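Long-range contacts in signal transduction protein pmrD (Escherichia coli, PDB 4HN7), which binds the phosphorylated response regulator BasR and so mediates induction of BasR-activated genes, giving polymyxin resistance in some natural isolates: residues 17-22 and 32-37; 52-57 and 64-69. One frame throughout, in Å; residues are numbered along the deposited sequence.

Interaction 1. Residues 17-22 and 32-37; sequences HVLMLC and AEVKSD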
ATOM      1  N   HIS A  17       2.014 -15.116  -1.852  1.00 77.80           N
ATOM      2  CA  HIS A  17       1.546 -16.144  -0.904  1.00 70.33           C
ATOM      3  C   HIS A  17       0.396 -16.770  -1.572  1.00 54.60           C
ATOM      4  O   HIS A  17      -0.115 -16.195  -2.511  1.00 64.24           O
ATOM      5  CB  HIS A  17       0.984 -15.546   0.384  1.00 80.16           C
ATOM      6  CG  HIS A  17       1.977 -14.821   1.227  1.00 98.23           C
ATOM      7  ND1 HIS A  17       2.198 -13.462   1.112  1.00103.09           N
ATOM      8  CD2 HIS A  17       2.766 -15.253   2.240  1.00110.87           C
ATOM      9  CE1 HIS A  17       3.105 -13.095   2.001  1.00122.27           C
ATOM     10  NE2 HIS A  17       3.463 -14.162   2.699  1.00126.03           N
ATOM     11  N   VAL A  18      -0.011 -17.940  -1.098  1.00 54.24           N
ATOM     12  CA  VAL A  18      -1.297 -18.521  -1.469  1.00 52.97           C
ATOM     13  C   VAL A  18      -2.001 -18.585  -0.151  1.00 57.49           C
ATOM     14  O   VAL A  18      -1.387 -18.970   0.835  1.00 53.42           O
ATOM     15  CB  VAL A  18      -1.234 -19.893  -2.149  1.00 50.77           C
ATOM     16  CG1 VAL A  18      -2.637 -20.415  -2.518  1.00 56.07           C
ATOM     17  CG2 VAL A  18      -0.473 -19.757  -3.442  1.00 60.68           C
ATOM     18  N   LEU A  19      -3.271 -18.156  -0.133  1.00 58.40           N
ATOM     19  CA  LEU A  19      -3.996 -17.935   1.100  1.00 49.59           C
ATOM     20  C   LEU A  19      -5.332 -18.605   1.032  1.00 46.12           C
ATOM     21  O   LEU A  19      -5.978 -18.574   0.037  1.00 55.30           O
ATOM     22  CB  LEU A  19      -4.218 -16.440   1.328  1.00 48.55           C
ATOM     23  CG  LEU A  19      -3.034 -15.511   1.468  1.00 45.32           C
ATOM     24  CD1 LEU A  19      -3.621 -14.132   1.597  1.00 45.77           C
ATOM     25  CD2 LEU A  19      -2.093 -15.790   2.637  1.00 45.36           C
ATOM     26  N   MET A  20      -5.738 -19.225   2.104  1.00 49.08           N
ATOM     27  CA  MET A  20      -7.070 -19.648   2.225  1.00 54.65           C
ATOM     28  C   MET A  20      -7.708 -18.544   3.071  1.00 52.08           C
ATOM     29  O   MET A  20      -7.140 -18.082   4.022  1.00 52.95           O
ATOM     30  CB  MET A  20      -7.121 -21.022   2.880  1.00 56.82           C
ATOM     31  CG  MET A  20      -8.389 -21.818   2.597  1.00 64.61           C
ATOM     32  SD  MET A  20      -9.761 -21.573   3.753  1.00 82.81           S
ATOM     33  CE  MET A  20      -9.539 -22.999   4.810  1.00 81.02           C
ATOM     34  N   LEU A  21      -8.863 -18.079   2.652  1.00 52.84           N
ATOM     35  CA  LEU A  21      -9.518 -16.916   3.217  1.00 51.98           C
ATOM     36  C   LEU A  21     -10.942 -17.318   3.476  1.00 47.87           C
ATOM     37  O   LEU A  21     -11.464 -18.105   2.768  1.00 57.12           O
ATOM     38  CB  LEU A  21      -9.535 -15.811   2.190  1.00 50.22           C
ATOM     39  CG  LEU A  21      -8.237 -15.270   1.664  1.00 50.61           C
ATOM     40  CD1 LEU A  21      -8.621 -14.440   0.466  1.00 51.32           C
ATOM     41  CD2 LEU A  21      -7.489 -14.440   2.710  1.00 48.96           C
ATOM     42  N   CYS A  22     -11.588 -16.850   4.504  1.00 48.37           N
ATOM     43  CA  CYS A  22     -13.004 -17.022   4.511  1.00 54.50           C
ATOM     44  C   CYS A  22     -13.675 -15.722   4.951  1.00 53.42           C
ATOM     45  O   CYS A  22     -13.091 -14.970   5.703  1.00 58.91           O
ATOM     46  CB  CYS A  22     -13.390 -18.202   5.344  1.00 56.93           C
ATOM     47  SG  CYS A  22     -13.548 -17.780   7.062  1.00 73.00           S
ATOM     48  N   ALA A  32      -6.592 -17.907  -2.610  1.00 48.74           N
ATOM     49  CA  ALA A  32      -6.183 -16.735  -3.337  1.00 48.37           C
ATOM     50  C   ALA A  32      -4.692 -16.643  -3.416  1.00 47.05           C
ATOM     51  O   ALA A  32      -4.024 -16.860  -2.463  1.00 48.43           O
ATOM     52  CB  ALA A  32      -6.776 -15.487  -2.714  1.00 50.16           C
ATOM     53  N   GLU A  33      -4.225 -16.265  -4.587  1.00 52.07           N
ATOM     54  CA  GLU A  33      -2.863 -16.025  -4.871  1.00 57.10           C
ATOM     55  C   GLU A  33      -2.697 -14.507  -4.779  1.00 60.83           C
ATOM     56  O   GLU A  33      -3.380 -13.744  -5.485  1.00 49.95           O
ATOM     57  CB  GLU A  33      -2.616 -16.542  -6.271  1.00 70.67           C
ATOM     58  CG  GLU A  33      -1.179 -16.831  -6.666  1.00 87.11           C
ATOM     59  CD  GLU A  33      -1.118 -17.783  -7.875  1.00114.46           C
ATOM     60  OE1 GLU A  33      -1.004 -17.291  -9.040  1.00117.47           O
ATOM     61  OE2 GLU A  33      -1.222 -19.027  -7.663  1.00123.87           O
ATOM     62  N   VAL A  34      -1.824 -14.055  -3.874  1.00 56.53           N
ATOM     63  CA  VAL A  34      -1.718 -12.646  -3.598  1.00 52.16           C
ATOM     64  C   VAL A  34      -0.276 -12.233  -3.728  1.00 51.41           C
ATOM     65  O   VAL A  34       0.567 -13.048  -3.785  1.00 52.85           O
ATOM     66  CB  VAL A  34      -2.277 -12.241  -2.195  1.00 49.99           C
ATOM     67  CG1 VAL A  34      -3.667 -12.785  -1.961  1.00 46.97           C
ATOM     68  CG2 VAL A  34      -1.371 -12.698  -1.090  1.00 53.96           C
ATOM     69  N   LYS A  35      -0.038 -10.942  -3.762  1.00 51.50           N
ATOM     70  CA  LYS A  35       1.265 -10.405  -3.790  1.00 54.98           C
ATOM     71  C   LYS A  35       1.294  -9.242  -2.795  1.00 53.26           C
ATOM     72  O   LYS A  35       0.424  -8.384  -2.834  1.00 55.47           O
ATOM     73  CB  LYS A  35       1.491  -9.882  -5.192  1.00 62.12           C
ATOM     74  CG  LYS A  35       2.888  -9.408  -5.445  1.00 64.32           C
ATOM     75  CD  LYS A  35       2.937  -8.417  -6.600  1.00 77.10           C
ATOM     76  CE  LYS A  35       4.362  -8.186  -7.112  1.00 80.29           C
ATOM     77  NZ  LYS A  35       5.422  -8.308  -6.064  1.00 83.34           N
ATOM     78  N   SER A  36       2.294  -9.198  -1.926  1.00 53.57           N
ATOM     79  CA  SER A  36       2.417  -8.082  -0.993  1.00 56.34           C
ATOM     80  C   SER A  36       3.843  -7.888  -0.642  1.00 58.04           C
ATOM     81  O   SER A  36       4.614  -8.831  -0.640  1.00 62.94           O
ATOM     82  CB  SER A  36       1.691  -8.388   0.342  1.00 58.48           C
ATOM     83  OG  SER A  36       1.765  -7.284   1.247  1.00 60.59           O
ATOM     84  N   ASP A  37       4.176  -6.676  -0.263  1.00 61.67           N
ATOM     85  CA  ASP A  37       5.464  -6.415   0.367  1.00 67.80           C
ATOM     86  C   ASP A  37       5.415  -6.667   1.891  1.00 69.13           C
ATOM     87  O   ASP A  37       6.453  -6.715   2.531  1.00 76.45           O
ATOM     88  CB  ASP A  37       5.938  -4.979   0.077  1.00 74.16           C
ATOM     89  CG  ASP A  37       6.154  -4.704  -1.420  1.00 77.38           C
ATOM     90  OD1 ASP A  37       6.587  -5.617  -2.148  1.00 87.38           O
ATOM     91  OD2 ASP A  37       5.895  -3.565  -1.863  1.00 74.02           O
TER

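Interaction 2. Residues 52-57 and 64-69; sequences ALYCIN and VKVLSA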
ATOM      1  N   ALA A  52      -9.351  -5.421  -6.276  1.00 72.23           N
ATOM      2  CA  ALA A  52      -8.240  -6.363  -5.976  1.00 62.50           C
ATOM      3  C   ALA A  52      -7.087  -5.787  -5.154  1.00 55.98           C
ATOM      4  O   ALA A  52      -6.076  -6.421  -5.018  1.00 55.46           O
ATOM      5  CB  ALA A  52      -7.699  -6.954  -7.253  1.00 61.25           C
ATOM      6  N   LEU A  53      -7.246  -4.584  -4.609  1.00 57.19           N
ATOM      7  CA  LEU A  53      -6.297  -4.023  -3.671  1.00 51.42           C
ATOM      8  C   LEU A  53      -6.975  -4.059  -2.310  1.00 48.41           C
ATOM      9  O   LEU A  53      -8.130  -3.684  -2.157  1.00 47.65           O
ATOM     10  CB  LEU A  53      -5.903  -2.611  -4.073  1.00 52.88           C
ATOM     11  CG  LEU A  53      -4.604  -2.151  -3.469  1.00 54.40           C
ATOM     12  CD1 LEU A  53      -3.438  -2.957  -3.913  1.00 57.11           C
ATOM     13  CD2 LEU A  53      -4.335  -0.730  -3.843  1.00 60.40           C
ATOM     14  N   TYR A  54      -6.259  -4.611  -1.339  1.00 50.97           N
ATOM     15  CA  TYR A  54      -6.752  -4.916   0.012  1.00 49.08           C
ATOM     16  C   TYR A  54      -5.721  -4.368   0.960  1.00 46.92           C
ATOM     17  O   TYR A  54      -4.613  -4.099   0.570  1.00 51.79           O
ATOM     18  CB  TYR A  54      -6.920  -6.436   0.205  1.00 42.68           C
ATOM     19  CG  TYR A  54      -8.183  -6.955  -0.438  1.00 41.24           C
ATOM     20  CD1 TYR A  54      -8.209  -7.331  -1.729  1.00 49.70           C
ATOM     21  CD2 TYR A  54      -9.346  -7.063   0.253  1.00 48.31           C
ATOM     22  CE1 TYR A  54      -9.369  -7.793  -2.344  1.00 42.91           C
ATOM     23  CE2 TYR A  54     -10.507  -7.526  -0.344  1.00 47.46           C
ATOM     24  CZ  TYR A  54     -10.494  -7.878  -1.666  1.00 47.71           C
ATOM     25  OH  TYR A  54     -11.609  -8.339  -2.331  1.00 54.02           O
ATOM     26  N   CYS A  55      -6.091  -4.126   2.198  1.00 52.08           N
ATOM     27  CA  CYS A  55      -5.099  -3.818   3.179  1.00 47.70           C
ATOM     28  C   CYS A  55      -5.172  -4.868   4.278  1.00 43.90           C
ATOM     29  O   CYS A  55      -6.145  -5.589   4.397  1.00 49.16           O
ATOM     30  CB  CYS A  55      -5.253  -2.386   3.680  1.00 50.66           C
ATOM     31  SG  CYS A  55      -6.858  -1.877   4.306  1.00 54.13           S
ATOM     32  N   ILE A  56      -4.120  -4.949   5.071  1.00 48.02           N
ATOM     33  CA  ILE A  56      -3.961  -5.959   6.101  1.00 49.33           C
ATOM     34  C   ILE A  56      -4.310  -5.312   7.424  1.00 44.49           C
ATOM     35  O   ILE A  56      -3.712  -4.307   7.812  1.00 44.99           O
ATOM     36  CB  ILE A  56      -2.504  -6.513   6.095  1.00 48.84           C
ATOM     37  CG1 ILE A  56      -2.129  -7.045   4.695  1.00 47.52           C
ATOM     38  CG2 ILE A  56      -2.325  -7.637   7.121  1.00 48.47           C
ATOM     39  CD1 ILE A  56      -0.645  -6.958   4.401  1.00 48.40           C
ATOM     40  N   ASN A  57      -5.296  -5.859   8.112  1.00 47.96           N
ATOM     41  CA  ASN A  57      -5.658  -5.388   9.487  1.00 43.18           C
ATOM     42  C   ASN A  57      -5.941  -3.883   9.488  1.00 46.21           C
ATOM     43  O   ASN A  57      -5.536  -3.111  10.366  1.00 50.31           O
ATOM     44  CB  ASN A  57      -4.555  -5.704  10.469  1.00 43.96           C
ATOM     45  CG  ASN A  57      -4.356  -7.159  10.665  1.00 43.45           C
ATOM     46  OD1 ASN A  57      -5.279  -7.963  10.548  1.00 45.68           O
ATOM     47  ND2 ASN A  57      -3.135  -7.520  10.948  1.00 43.58           N
ATOM     48  N   VAL A  64      -2.122  -5.342  -0.243  1.00 55.17           N
ATOM     49  CA  VAL A  64      -1.885  -6.603  -0.935  1.00 54.20           C
ATOM     50  C   VAL A  64      -2.707  -6.654  -2.216  1.00 54.53           C
ATOM     51  O   VAL A  64      -3.800  -6.133  -2.245  1.00 50.10           O
ATOM     52  CB  VAL A  64      -2.134  -7.885  -0.094  1.00 56.37           C
ATOM     53  CG1 VAL A  64      -2.457  -7.583   1.329  1.00 61.71           C
ATOM     54  CG2 VAL A  64      -3.214  -8.735  -0.684  1.00 61.29           C
ATOM     55  N   LYS A  65      -2.155  -7.287  -3.260  1.00 55.02           N
ATOM     56  CA  LYS A  65      -2.777  -7.337  -4.607  1.00 51.08           C
ATOM     57  C   LYS A  65      -3.179  -8.765  -4.705  1.00 51.16           C
ATOM     58  O   LYS A  65      -2.354  -9.638  -4.398  1.00 51.56           O
ATOM     59  CB  LYS A  65      -1.760  -6.988  -5.707  1.00 56.62           C
ATOM     60  CG  LYS A  65      -2.220  -6.078  -6.873  1.00 67.07           C
ATOM     61  CD  LYS A  65      -1.018  -5.586  -7.734  1.00 80.84           C
ATOM     62  CE  LYS A  65      -1.124  -4.137  -8.322  1.00 91.86           C
ATOM     63  NZ  LYS A  65       0.140  -3.352  -8.702  1.00 79.11           N
ATOM     64  N   VAL A  66      -4.444  -9.017  -5.041  1.00 49.61           N
ATOM     65  CA  VAL A  66      -4.907 -10.353  -5.339  1.00 49.80           C
ATOM     66  C   VAL A  66      -4.595 -10.620  -6.784  1.00 47.60           C
ATOM     67  O   VAL A  66      -5.065  -9.935  -7.616  1.00 53.68           O
ATOM     68  CB  VAL A  66      -6.411 -10.515  -5.182  1.00 48.11           C
ATOM     69  CG1 VAL A  66      -6.839 -11.846  -5.679  1.00 46.90           C
ATOM     70  CG2 VAL A  66      -6.806 -10.392  -3.742  1.00 53.73           C
ATOM     71  N   LEU A  67      -3.798 -11.623  -7.045  1.00 49.38           N
ATOM     72  CA  LEU A  67      -3.408 -11.989  -8.366  1.00 51.23           C
ATOM     73  C   LEU A  67      -4.388 -12.980  -8.970  1.00 61.70           C
ATOM     74  O   LEU A  67      -4.620 -12.977 -10.167  1.00 67.89           O
ATOM     75  CB  LEU A  67      -2.014 -12.595  -8.316  1.00 51.50           C
ATOM     76  CG  LEU A  67      -0.969 -11.575  -7.856  1.00 55.55           C
ATOM     77  CD1 LEU A  67       0.407 -12.180  -7.951  1.00 55.20           C
ATOM     78  CD2 LEU A  67      -0.983 -10.301  -8.674  1.00 53.40           C
ATOM     79  N   SER A  68      -4.969 -13.851  -8.165  1.00 63.29           N
ATOM     80  CA  SER A  68      -6.059 -14.701  -8.647  1.00 57.72           C
ATOM     81  C   SER A  68      -6.710 -15.369  -7.477  1.00 54.46           C
ATOM     82  O   SER A  68      -6.095 -15.459  -6.411  1.00 55.45           O
ATOM     83  CB  SER A  68      -5.570 -15.785  -9.610  1.00 67.82           C
ATOM     84  OG  SER A  68      -5.102 -16.934  -8.923  1.00 79.20           O
ATOM     85  N   ALA A  69      -7.937 -15.854  -7.709  1.00 52.72           N
ATOM     86  CA  ALA A  69      -8.746 -16.561  -6.725  1.00 51.63           C
ATOM     87  C   ALA A  69      -9.668 -17.644  -7.259  1.00 51.07           C
ATOM     88  O   ALA A  69     -10.137 -17.592  -8.381  1.00 57.18           O
ATOM     89  CB  ALA A  69      -9.583 -15.577  -5.957  1.00 55.49           C
TER

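Interaction 1. Residues 17-22 and 32-37
The antiparallel hairpin of strands 16-23 and 29-35, part of the six-stranded PmrD barrel, brings H17, V18 and L19 against V34, E33 and A32. H17 with V34 and L19 with A32 are hydrogen-bonded pairs, and V18 with E33 is the non-hydrogen-bonded pair between them. The L19-A32 rung is regular: L19 N reaches A32 O and A32 N reaches L19 O, each at 2.8 Å and in the carbonyl plane. At the other end V34 N gives an almost straight bond to H17 O (3.1 Å, 174° at the hydrogen), whereas H17 N meets V34 O at 3.2 Å from above the carbonyl plane, 39° out of it. V18 CA makes a bent C-H...O contact with A32 O, 3.3 Å away.

H17, L19, A32 and V34 share one face. With CG anti to its carbonyl carbon (chi1 -61°), L19 extends CD1 to both methyls of V34, 3.8 Å from CG2, and the two side chains cross at about a right angle. V34 CG2 also lies at the edge of the H17 imidazole, near the ring plane. Two residues on, L21 CD1 rests on the methyl of A32, CD1 to CB 3.8 Å. V40 packs on H17 and L19, and V64 on V34. V18 and E33 lie on the other face, which helix 74-84 covers: V18 touches Q80 and A84, and E33 touches V83. L19, A32 and V34, with L21, thus pack together beside the H17 ring while the V18-E33 face meets a helix, as is typical of a strongly twisted hairpin in a small closed beta barrel.

Interaction 2. Residues 52-57 and 64-69
Y54 and I56 lean over V66 and V64 from the neighbouring strand in the antiparallel hairpin of strands 53-56 and 63-71, on the barrel wall. I56 and V64 cross at about a right angle: V64 CG1 sits against the CG1-CD1 arm of I56, 3.4 Å from I56 CG1 and 3.6 Å from I56 CD1. The packing is tight and V64 nearly eclipsed about CA-CB (chi1 -5°), so its exact closeness deserves caution. The isoleucine arm is set anti to the carbonyl carbon (chi1 -55°) and is extended beyond CG1, which brings its end close to V64. L46 and S36 add to the packing round both residues.

Y54 instead slants past V66, whose CG2 lies obliquely to the ring and equally near CD1 and CE1, 3.9 Å from Y54 CE1. L53 points to the opposite face with K65, but its CD1 bends back to V64 O at 3.6 Å, and L49 of the second subunit packs on it.

Y54 and V64 are a hydrogen-bonded pair, with Y54 N bound nearly along the C=O axis of V64 and V64 N placed above the carbonyl plane of Y54. L53 and K65 form the adjoining non-hydrogen-bonded pair. A52 lies just before the strand, with a positive phi of 61°, yet its carbonyl still accepts V66 N in plane at 3.1 Å, while K65 CA-H approaches the same A52 O, 3.4 Å from CA.

Interactions 1 and 2 are hairpins of one antiparallel barrel sheet, and they follow in series along the chain: 17-22 with 32-37 is complete before 52-57 with 64-69 begins. Their centres lie about 7 Å apart. Strands 29-35 and 63-71, one from each hairpin, are neighbours, and probable backbone hydrogen bonds from L67 N to E33 O and from K35 N to K65 O join them. Along this seam a classic beta bulge sets L67 and S68 opposite the single residue E33. Across the sheet the order 16-23, 29-35, 63-71, 53-56 therefore makes one continuous wall of the two hairpins, and both contacts also touch the second subunit.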